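Local coordinates for aerolysin-like protein (Bombina maxima, PDB 6LH8), which is an aerolysin-like protein of a toad, related to pore-forming toxins and probably acting in, or regulating, the formation of membrane pores, at residues Ile62-Leu68 and Pro80-Gly86. Residues are numbered along the deposited sequence; the frame is centred on the assembly and turned at random.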
# COMPACT_ATOMS: atom_id res chain seq x y z
N ILE A 62 3.66 -17.99 21.70
CA ILE A 62 4.52 -17.88 20.53
C ILE A 62 4.25 -19.06 19.60
O ILE A 62 4.11 -20.21 20.04
CB ILE A 62 5.99 -17.79 20.97
CG1 ILE A 62 6.24 -16.43 21.60
CG2 ILE A 62 6.91 -18.00 19.77
CD1 ILE A 62 7.68 -16.16 21.95
N GLY A 63 4.15 -18.77 18.30
CA GLY A 63 3.79 -19.75 17.30
C GLY A 63 2.33 -19.75 16.90
O GLY A 63 1.97 -20.42 15.93
N THR A 64 1.47 -19.03 17.64
CA THR A 64 0.06 -18.95 17.29
C THR A 64 -0.11 -18.35 15.90
O THR A 64 0.49 -17.33 15.57
CB THR A 64 -0.69 -18.08 18.31
OG1 THR A 64 -0.59 -18.68 19.61
CG2 THR A 64 -2.16 -17.95 17.94
N GLU A 65 -0.95 -18.99 15.08
CA GLU A 65 -1.20 -18.50 13.74
C GLU A 65 -2.42 -17.59 13.75
O GLU A 65 -3.43 -17.89 14.41
CB GLU A 65 -1.40 -19.66 12.76
CG GLU A 65 -0.10 -20.40 12.44
CD GLU A 65 -0.19 -21.27 11.20
OE1 GLU A 65 -1.31 -21.46 10.67
OE2 GLU A 65 0.86 -21.78 10.74
N ILE A 66 -2.33 -16.48 13.03
CA ILE A 66 -3.35 -15.44 13.03
C ILE A 66 -3.65 -15.12 11.57
O ILE A 66 -2.85 -14.46 10.90
CB ILE A 66 -2.90 -14.18 13.78
CG1 ILE A 66 -2.55 -14.51 15.24
CG2 ILE A 66 -3.95 -13.08 13.69
CD1 ILE A 66 -1.59 -13.51 15.88
N GLN A 67 -4.79 -15.61 11.09
CA GLN A 67 -5.23 -15.38 9.72
C GLN A 67 -6.22 -14.22 9.67
O GLN A 67 -7.22 -14.23 10.39
CB GLN A 67 -5.90 -16.63 9.14
CG GLN A 67 -4.95 -17.72 8.75
CD GLN A 67 -5.60 -18.76 7.86
OE1 GLN A 67 -4.96 -19.73 7.44
NE2 GLN A 67 -6.88 -18.58 7.56
N LEU A 68 -5.96 -13.25 8.80
CA LEU A 68 -6.95 -12.20 8.60
C LEU A 68 -7.00 -11.80 7.14
O LEU A 68 -6.09 -12.08 6.36
CB LEU A 68 -6.70 -10.97 9.49
CG LEU A 68 -5.45 -10.11 9.44
CD1 LEU A 68 -5.48 -9.12 8.27
CD2 LEU A 68 -5.34 -9.35 10.76
N PRO A 80 -6.58 -15.06 2.62
CA PRO A 80 -6.14 -14.44 3.88
C PRO A 80 -4.62 -14.42 4.00
O PRO A 80 -3.91 -15.25 3.43
CB PRO A 80 -6.76 -15.33 4.96
CG PRO A 80 -7.90 -16.03 4.26
CD PRO A 80 -7.43 -16.24 2.86
N ILE A 81 -4.14 -13.44 4.76
CA ILE A 81 -2.75 -13.38 5.20
C ILE A 81 -2.63 -14.19 6.48
O ILE A 81 -3.45 -14.04 7.39
CB ILE A 81 -2.32 -11.92 5.44
CG1 ILE A 81 -2.72 -11.01 4.28
CG2 ILE A 81 -0.81 -11.85 5.77
CD1 ILE A 81 -2.31 -11.50 2.93
N THR A 82 -1.59 -15.02 6.58
CA THR A 82 -1.32 -15.79 7.79
C THR A 82 -0.08 -15.22 8.47
O THR A 82 1.03 -15.34 7.95
CB THR A 82 -1.14 -17.27 7.49
OG1 THR A 82 -2.30 -17.76 6.83
CG2 THR A 82 -0.93 -18.06 8.79
N PHE A 83 -0.28 -14.58 9.62
CA PHE A 83 0.83 -14.22 10.49
C PHE A 83 1.09 -15.35 11.48
O PHE A 83 0.21 -16.15 11.78
CB PHE A 83 0.53 -12.93 11.25
CG PHE A 83 0.18 -11.75 10.37
CD1 PHE A 83 1.16 -11.04 9.72
CD2 PHE A 83 -1.14 -11.32 10.25
CE1 PHE A 83 0.84 -9.94 8.92
CE2 PHE A 83 -1.48 -10.22 9.45
CZ PHE A 83 -0.48 -9.53 8.79
N THR A 84 2.31 -15.41 11.98
CA THR A 84 2.66 -16.33 13.06
C THR A 84 3.28 -15.49 14.16
O THR A 84 4.33 -14.87 13.95
CB THR A 84 3.61 -17.43 12.59
OG1 THR A 84 2.95 -18.24 11.62
CG2 THR A 84 4.04 -18.33 13.76
N TYR A 85 2.62 -15.41 15.32
CA TYR A 85 3.14 -14.59 16.40
C TYR A 85 4.53 -15.09 16.83
O TYR A 85 4.73 -16.28 17.07
CB TYR A 85 2.18 -14.59 17.59
CG TYR A 85 2.76 -13.88 18.81
CD1 TYR A 85 3.30 -12.60 18.69
CD2 TYR A 85 2.81 -14.50 20.05
CE1 TYR A 85 3.86 -11.96 19.77
CE2 TYR A 85 3.37 -13.86 21.15
CZ TYR A 85 3.90 -12.58 20.99
OH TYR A 85 4.47 -11.91 22.05
N GLY A 86 5.49 -14.15 16.87
CA GLY A 86 6.85 -14.45 17.24
C GLY A 86 7.79 -14.77 16.10
O GLY A 86 9.00 -14.94 16.36
O HOH W 1 3.50 -20.94 11.73
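Phe-83 and Leu-68 meet on the buried face of a beta hairpin with a long connection between its antiparallel strands. CG of Leu-68 lies at the edge of the phenyl ring, in its plane, 4.0 Å from CE2 of Phe-83. The ring is wedged between Leu-68 and Ile-81 of its own strand, whose CG2 rests over one face. Ile-66 continues this side of the hairpin, its CD1 4.3 Å from CB of Tyr-85. Tyr-85 swings its ring, CG anti to the backbone N (chi1 173°), toward Ile-62. CE2 of Tyr-85 lies 3.9 Å from CG1 of Ile-62.

The other face is more polar. Gln-67 and Thr-82 lie side by side, pointing the same way, with CG of Gln-67 3.3 Å from OG1 of Thr-82. The methyl of Thr-82 packs beside the Glu-65 carboxylate. One water joins Glu-65 OE2 to Thr-84 OG1. The methyl of Thr-84 sits against Gly-63, its CG2 3.7 Å from Gly-63 O.

Six backbone hydrogen bonds tie the segments together. Beyond the strands, Gly-63 N still reaches Tyr-85 O at 2.8 Å. Gly-63 and Gly-86 have backbone angles suited to glycine, and CA of Gly-86 lies beside Ile-62 CG2 with no space for a CB.

The apolar face reaches two non-neighbouring strands of the five-stranded sheet. Ile-66 and Leu-68 touch strand 4-28; Leu-68 and Phe-83 touch strand 41-53. Glu-65 makes backbone bonds with Met-1 and Ala-3.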